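Local coordinates for protein D-aminoacid aminotransferase-like PLP-dependent enzyme (Haemophilus somnus, PDB 3CEB) that probably acts as a pyridoxal-phosphate-dependent 4-amino-4-deoxychorismate lyase with the fold of the class IV aminotransferases, at residues V131-S135 and I136-I140; E173-F176 and E177-A180; L187-A190 and M191-L194. All coordinates share one frame; numbering follows the deposited sequence.

Interaction 1 (V131-S135 and I136-I140); sequences VTDCS and IGNLI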
loop_
_atom_site.group_PDB
_atom_site.type_symbol
_atom_site.label_atom_id
_atom_site.label_comp_id
_atom_site.label_asym_id
_atom_site.label_seq_id
_atom_site.Cartn_x
_atom_site.Cartn_y
_atom_site.Cartn_z
ATOM N N VAL A 131 -9.367 9.698 9.797
ATOM C CA VAL A 131 -9.185 9.328 8.402
ATOM C C VAL A 131 -7.960 8.408 8.369
ATOM O O VAL A 131 -6.888 8.751 8.894
ATOM C CB VAL A 131 -8.901 10.553 7.498
ATOM C CG1 VAL A 131 -8.639 10.111 6.043
ATOM C CG2 VAL A 131 -10.024 11.543 7.594
ATOM N N THR A 132 -8.129 7.234 7.775
ATOM C CA THR A 132 -7.047 6.264 7.681
ATOM C C THR A 132 -6.683 6.024 6.233
ATOM O O THR A 132 -6.055 6.865 5.614
ATOM C CB THR A 132 -7.372 4.973 8.449
ATOM O OG1 THR A 132 -8.524 4.320 7.880
ATOM C CG2 THR A 132 -7.627 5.322 9.951
ATOM N N ASP A 133 -7.079 4.888 5.694
ATOM C CA ASP A 133 -6.677 4.494 4.358
ATOM C C ASP A 133 -7.852 4.377 3.381
ATOM O O ASP A 133 -9.012 4.371 3.810
ATOM C CB ASP A 133 -6.025 3.110 4.418
ATOM C CG ASP A 133 -4.764 3.037 5.316
ATOM O OD1 ASP A 133 -4.411 3.972 6.075
ATOM O OD2 ASP A 133 -4.104 1.973 5.254
ATOM N N CYS A 134 -7.554 4.260 2.076
ATOM C CA CYS A 134 -8.552 3.769 1.126
ATOM C C CYS A 134 -8.364 2.232 1.082
ATOM O O CYS A 134 -7.551 1.707 1.830
ATOM C CB CYS A 134 -8.465 4.405 -0.269
ATOM S SG CYS A 134 -7.002 4.044 -1.204
ATOM N N SER A 135 -9.119 1.514 0.242
ATOM C CA SER A 135 -9.096 0.047 0.303
ATOM C C SER A 135 -7.804 -0.504 -0.223
ATOM O O SER A 135 -7.394 -1.573 0.200
ATOM C CB SER A 135 -10.225 -0.613 -0.483
ATOM O OG SER A 135 -9.862 -0.772 -1.839
ATOM N N ILE A 136 -7.149 0.221 -1.135
ATOM C CA ILE A 136 -5.907 -0.298 -1.766
ATOM C C ILE A 136 -4.654 0.524 -1.454
ATOM O O ILE A 136 -3.575 0.193 -1.908
ATOM C CB ILE A 136 -6.003 -0.434 -3.313
ATOM C CG1 ILE A 136 -6.114 0.947 -3.941
ATOM C CG2 ILE A 136 -7.143 -1.350 -3.747
ATOM C CD1 ILE A 136 -6.289 0.918 -5.495
ATOM N N GLY A 137 -4.765 1.604 -0.694
ATOM C CA GLY A 137 -3.586 2.426 -0.438
ATOM C C GLY A 137 -3.785 3.418 0.676
ATOM O O GLY A 137 -4.826 3.420 1.359
ATOM N N ASN A 138 -2.766 4.227 0.906
ATOM C CA ASN A 138 -2.885 5.292 1.857
ATOM C C ASN A 138 -3.488 6.542 1.169
ATOM O O ASN A 138 -3.660 6.591 -0.047
ATOM C CB ASN A 138 -1.523 5.624 2.492
ATOM C CG ASN A 138 -0.938 4.464 3.272
ATOM O OD1 ASN A 138 0.138 3.956 2.930
ATOM N ND2 ASN A 138 -1.642 4.024 4.316
ATOM N N LEU A 139 -3.752 7.580 1.962
ATOM C CA LEU A 139 -4.320 8.810 1.425
ATOM C C LEU A 139 -3.489 10.049 1.757
ATOM O O LEU A 139 -2.802 10.109 2.779
ATOM C CB LEU A 139 -5.774 8.969 1.893
ATOM C CG LEU A 139 -6.801 7.938 1.426
ATOM C CD1 LEU A 139 -8.028 8.072 2.278
ATOM C CD2 LEU A 139 -7.146 7.994 -0.075
ATOM N N ILE A 140 -3.544 11.012 0.830
ATOM C CA ILE A 140 -2.866 12.294 0.961
ATOM C C ILE A 140 -3.859 13.402 0.638
ATOM O O ILE A 140 -4.756 13.243 -0.179
ATOM C CB ILE A 140 -1.574 12.406 0.088
ATOM C CG1 ILE A 140 -1.870 12.320 -1.412
ATOM C CG2 ILE A 140 -0.589 11.320 0.453
ATOM C CD1 ILE A 140 -0.638 12.621 -2.309
HETATM O O HOH W 1 -3.450 6.786 4.791
#

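Interaction 2 (E173-F176 and E177-A180); sequences EIFF and EDLA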
loop_
_atom_site.group_PDB
_atom_site.type_symbol
_atom_site.label_atom_id
_atom_site.label_comp_id
_atom_site.label_asym_id
_atom_site.label_seq_id
_atom_site.Cartn_x
_atom_site.Cartn_y
_atom_site.Cartn_z
ATOM N N GLU A 173 -2.152 14.092 12.338
ATOM C CA GLU A 173 -3.388 13.507 12.786
ATOM C C GLU A 173 -4.551 14.170 12.042
ATOM O O GLU A 173 -4.669 15.376 12.051
ATOM C CB GLU A 173 -3.527 13.636 14.313
ATOM C CG GLU A 173 -4.784 12.994 14.780
ATOM C CD GLU A 173 -4.824 12.705 16.257
ATOM O OE1 GLU A 173 -4.163 13.431 17.014
ATOM O OE2 GLU A 173 -5.553 11.755 16.655
ATOM N N ILE A 174 -5.393 13.381 11.386
ATOM C CA ILE A 174 -6.510 13.932 10.613
ATOM C C ILE A 174 -7.828 13.351 11.032
ATOM O O ILE A 174 -8.156 12.221 10.722
ATOM C CB ILE A 174 -6.380 13.644 9.102
ATOM C CG1 ILE A 174 -5.091 14.242 8.533
ATOM C CG2 ILE A 174 -7.577 14.201 8.355
ATOM C CD1 ILE A 174 -4.839 13.849 7.038
ATOM N N PHE A 175 -8.606 14.141 11.731
ATOM C CA PHE A 175 -9.945 13.702 12.137
ATOM C C PHE A 175 -10.841 13.897 10.975
ATOM O O PHE A 175 -10.553 14.707 10.112
ATOM C CB PHE A 175 -10.483 14.493 13.322
ATOM C CG PHE A 175 -9.741 14.241 14.581
ATOM C CD1 PHE A 175 -8.618 14.976 14.897
ATOM C CD2 PHE A 175 -10.152 13.266 15.462
ATOM C CE1 PHE A 175 -7.912 14.724 16.066
ATOM C CE2 PHE A 175 -9.447 13.033 16.640
ATOM C CZ PHE A 175 -8.322 13.748 16.927
ATOM N N PHE A 176 -11.934 13.150 10.960
ATOM C CA PHE A 176 -12.902 13.263 9.902
ATOM C C PHE A 176 -13.403 14.694 9.757
ATOM O O PHE A 176 -13.652 15.204 8.655
ATOM C CB PHE A 176 -14.053 12.340 10.197
ATOM C CG PHE A 176 -15.111 12.390 9.158
ATOM C CD1 PHE A 176 -14.804 12.043 7.841
ATOM C CD2 PHE A 176 -16.396 12.815 9.473
ATOM C CE1 PHE A 176 -15.774 12.101 6.853
ATOM C CE2 PHE A 176 -17.364 12.867 8.507
ATOM C CZ PHE A 176 -17.064 12.506 7.194
ATOM N N GLU A 177 -13.507 15.361 10.883
ATOM C CA GLU A 177 -13.987 16.732 10.897
ATOM C C GLU A 177 -13.031 17.662 10.172
ATOM O O GLU A 177 -13.364 18.791 9.798
ATOM C CB GLU A 177 -14.095 17.194 12.336
ATOM C CG GLU A 177 -14.944 16.303 13.182
ATOM C CD GLU A 177 -16.375 16.700 13.054
ATOM O OE1 GLU A 177 -16.729 17.284 11.989
ATOM O OE2 GLU A 177 -17.140 16.479 14.033
ATOM N N ASP A 178 -11.817 17.184 10.022
ATOM C CA ASP A 178 -10.739 17.963 9.419
ATOM C C ASP A 178 -10.810 17.996 7.897
ATOM O O ASP A 178 -10.134 18.797 7.286
ATOM C CB ASP A 178 -9.358 17.421 9.826
ATOM C CG ASP A 178 -8.997 17.756 11.276
ATOM O OD1 ASP A 178 -9.403 18.825 11.797
ATOM O OD2 ASP A 178 -8.265 16.950 11.873
ATOM N N LEU A 179 -11.626 17.150 7.285
ATOM C CA LEU A 179 -11.598 17.079 5.821
ATOM C C LEU A 179 -11.910 18.468 5.277
ATOM O O LEU A 179 -11.441 18.858 4.227
ATOM C CB LEU A 179 -12.557 16.018 5.264
ATOM C CG LEU A 179 -12.100 14.571 5.491
ATOM C CD1 LEU A 179 -13.144 13.526 5.039
ATOM C CD2 LEU A 179 -10.771 14.374 4.788
ATOM N N ALA A 180 -12.640 19.233 6.066
ATOM C CA ALA A 180 -13.048 20.577 5.694
ATOM C C ALA A 180 -11.833 21.378 5.251
ATOM O O ALA A 180 -11.892 22.149 4.271
ATOM C CB ALA A 180 -13.726 21.284 6.896
#

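Interaction 3 (L187-A190 and M191-L194); sequences LINA and MNGL. With GOL (glycerol), chain G.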
loop_
_atom_site.group_PDB
_atom_site.type_symbol
_atom_site.label_atom_id
_atom_site.label_comp_id
_atom_site.label_asym_id
_atom_site.label_seq_id
_atom_site.Cartn_x
_atom_site.Cartn_y
_atom_site.Cartn_z
ATOM N N LEU A 187 -4.876 9.093 -3.729
ATOM C CA LEU A 187 -4.294 7.900 -3.215
ATOM C C LEU A 187 -2.827 7.681 -3.510
ATOM O O LEU A 187 -2.327 8.100 -4.491
ATOM C CB LEU A 187 -5.173 6.691 -3.486
ATOM C CG LEU A 187 -5.211 5.899 -4.770
ATOM C CD1 LEU A 187 -3.936 5.289 -5.108
ATOM C CD2 LEU A 187 -6.201 4.875 -4.573
ATOM N N ILE A 188 -2.134 7.050 -2.606
ATOM C CA ILE A 188 -0.753 6.634 -2.881
ATOM C C ILE A 188 -0.574 5.143 -2.521
ATOM O O ILE A 188 -1.129 4.645 -1.535
ATOM C CB ILE A 188 0.311 7.454 -2.094
ATOM C CG1 ILE A 188 0.023 7.400 -0.598
ATOM C CG2 ILE A 188 0.446 8.881 -2.576
ATOM C CD1 ILE A 188 1.212 7.976 0.231
ATOM N N ASN A 189 0.170 4.425 -3.347
ATOM C CA ASN A 189 0.566 3.086 -2.974
ATOM C C ASN A 189 1.704 2.666 -3.887
ATOM O O ASN A 189 2.230 3.508 -4.654
ATOM C CB ASN A 189 -0.603 2.078 -2.968
ATOM C CG ASN A 189 -1.244 1.906 -4.339
ATOM O OD1 ASN A 189 -0.676 2.281 -5.371
ATOM N ND2 ASN A 189 -2.414 1.314 -4.353
ATOM N N ALA A 190 2.112 1.400 -3.797
ATOM C CA ALA A 190 3.288 0.950 -4.582
ATOM C C ALA A 190 3.102 1.290 -6.070
ATOM O O ALA A 190 4.084 1.629 -6.760
ATOM C CB ALA A 190 3.566 -0.543 -4.388
HETATM N N MSE A 191 1.848 1.248 -6.545
HETATM C CA MSE A 191 1.551 1.428 -7.988
HETATM C C MSE A 191 1.153 2.852 -8.333
HETATM O O MSE A 191 0.942 3.143 -9.484
HETATM C CB MSE A 191 0.408 0.509 -8.447
HETATM C CG MSE A 191 0.603 -0.970 -8.137
HETATM SE SE MSE A 191 2.201 -1.690 -8.963
HETATM C CE MSE A 191 1.801 -1.362 -10.813
ATOM N N ASN A 192 1.005 3.704 -7.323
ATOM C CA ASN A 192 0.547 5.071 -7.488
ATOM C C ASN A 192 1.379 6.036 -6.678
ATOM O O ASN A 192 1.177 6.234 -5.500
ATOM C CB ASN A 192 -0.892 5.240 -7.048
ATOM C CG ASN A 192 -1.861 4.466 -7.881
ATOM O OD1 ASN A 192 -2.508 5.027 -8.757
ATOM N ND2 ASN A 192 -1.979 3.176 -7.619
ATOM N N GLY A 193 2.343 6.624 -7.354
ATOM C CA GLY A 193 3.227 7.573 -6.758
ATOM C C GLY A 193 2.623 8.948 -6.761
ATOM O O GLY A 193 1.443 9.150 -7.071
ATOM N N LEU A 194 3.461 9.902 -6.414
ATOM C CA LEU A 194 3.007 11.255 -6.277
ATOM C C LEU A 194 3.334 11.971 -7.566
ATOM O O LEU A 194 3.786 11.426 -8.568
ATOM C CB LEU A 194 3.686 11.907 -5.072
ATOM C CG LEU A 194 3.350 13.357 -4.744
ATOM C CD1 LEU A 194 1.917 13.471 -4.328
ATOM C CD2 LEU A 194 4.274 13.872 -3.648
ATOM O OXT LEU A 194 3.123 13.156 -7.643
HETATM C C1 GOL G . -3.197 8.210 -9.784
HETATM O O1 GOL G . -1.875 8.044 -9.343
HETATM C C2 GOL G . -3.914 9.349 -9.048
HETATM O O2 GOL G . -5.185 9.449 -9.695
HETATM C C3 GOL G . -3.944 9.080 -7.511
HETATM O O3 GOL G . -5.131 9.483 -6.810
#

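Interaction 1 (V131-S135 and I136-I140)
Cys134 and Gly137 meet through the backbone, Cys134 N donating to Gly137 O at 2.9 Å, where the chain reverses between strand 130-131 and strand 138-143. This tight connection belongs to the cofactor-binding region of the D-amino acid aminotransferase-like (fold-type IV) PLP enzymes. The hydrogen bond is noticeably bent, 134° at the hydrogen. The Leu139 side chain packs on Cys134 and Val131: its CD2 rests 3.8 Å from Cys134 CB, and its CD1 reaches Val131 CG1 at 4.3 Å, so the two branches span the loop from one end to the middle. Leu139 CG is anti to its carbonyl carbon (chi1 -64°), which turns both methyls towards the preceding segment.

Among the polar groups, Asp133 and Asn138 lie side by side and point the same way, with carboxylate and amide planes nearly perpendicular at 86°. Asn138 ND2 stands 3.3 Å from Asp133 OD1. Both groups are also hydrogen-bonded beyond this turn: Asp133 OD1 accepts from Leu154 N and OD2 from Leu155 N, and Asn138 ND2 donates to Leu155 O. These bonds fix the rotation of the carboxylate, whose OD2 is also hydrogen-bonded to N1 of the pyridine ring of the lysine-bound cofactor at position 103. Ser135 adds to the site as well, its carbonyl taking a bond from Arg107 NH2 and its N-H binding Glu122 OE2.

A water bridges the two segments. It donates to Thr132 O at 2.7 Å, accepts from Leu139 N at 3.0 Å, and takes a third, weak bond from Asn138 ND2.

Interaction 2 (E173-F176 and E177-A180)
Phe176 sends its ring across Leu179, with CE1 3.5 Å from Leu179 CD1 and CD1 of the ring almost as near. The methyl lies oblique to the ring, and the two side chains cross at a slant. Phe176 has its CG anti to the backbone N (chi1 180°), and the ring projects to the flank of the turn, where CD1 of the leucine three residues on meets it. Phe94 makes a T-shaped, edge-to-face stack with Phe176, and Leu179 touches Val131, Met124 and Phe141.

The second side chain that carries the contact is Asp178, whose carboxylate turns back to the residue three places before it. OD2 accepts from Phe175 N at 2.8 Å with an angle of 153°, approached on the anti side and out of the carboxylate plane. The same oxygen sits at the edge of the Phe175 ring, in its plane, 3.6 Å from CD1, where the ring hydrogens would probably favour it. Asp178 CB packs 4.0 Å from Ile174 CG2, joining Ile174, just before the turn, to the third residue of the turn. OD1 has a weak further bond to Gln181 NE2.

The backbone follows the same spacing. Asp178 N donates to Phe175 O at 2.8 Å and Leu179 N to Phe176 O at 3.1 Å, the second nearly straight at 171°. Ile174 and Phe176 are in turn tied by backbone bonds to Val131 and Gly129. Consecutive bonds from each N-H to the carbonyl three residues earlier are the signature of a 3-10 helix, placed here on the surface after strand 170-172.

Interaction 3 (L187-A190 and M191-L194)
Asn189 folds its side chain back over the turn that follows it and gathers two donors on OD1. Asn192 ND2 reaches it at 2.7 Å, nearly straight at 167° and within the plane of its own amide, while the backbone N of Met191, modelled as selenomethionine, donates at 3.0 Å from the opposite face of the Asn189 amide, well above its plane. CG of Asn189 stands between the backbone N and the carbonyl carbon (chi1 62°), which brings OD1 over the turn; ND2 points away from the turn to Ile136 O, so that both ends of the amide are held. The amides of Asn189 and Asn192 lie side by side, their planes 56° apart.

Asn192 has CG anti to its carbonyl carbon, which lays the amide, through Asn192 CG, 3.6 Å from Leu187 CD1. Its OD1 accepts from O1 of a glycerol at 3.1 Å, and Leu187 N donates to O3 of the same molecule, probably a leftover of crystallisation.

Two backbone bonds, Asn189 N to Asn192 O at 3.0 Å and Asn192 N to Asn189 O at 2.9 Å, close a type I beta turn with a single antiparallel bridge. With the Asn189 OD1 to Met191 N bond, this is an Asx turn on a beta turn, and Ala190 N within it binds the cofactor phosphate.

How the interactions relate
Interactions 1 and 3 are buried and meet at neighbouring strands of one sheet, 138-143 and 185-188. Asn138 N and Ile188 O are 3.0 Å apart in a probable hydrogen bond, and Cys134 SG packs on Leu187 CD2. Both bind the cofactor, one meeting its pyridine nitrogen through a side-chain carboxylate, the other its phosphate through a backbone N-H. Interaction 2 is at the surface, about 21 Å from interaction 3 (between centres). It relies on backbone bonds of a short 3-10 turn and one carboxylate, with aromatic and aliphatic packing, and joins interaction 1 through Val131, whose N makes a probable hydrogen bond of 2.9 Å with Ile174 O.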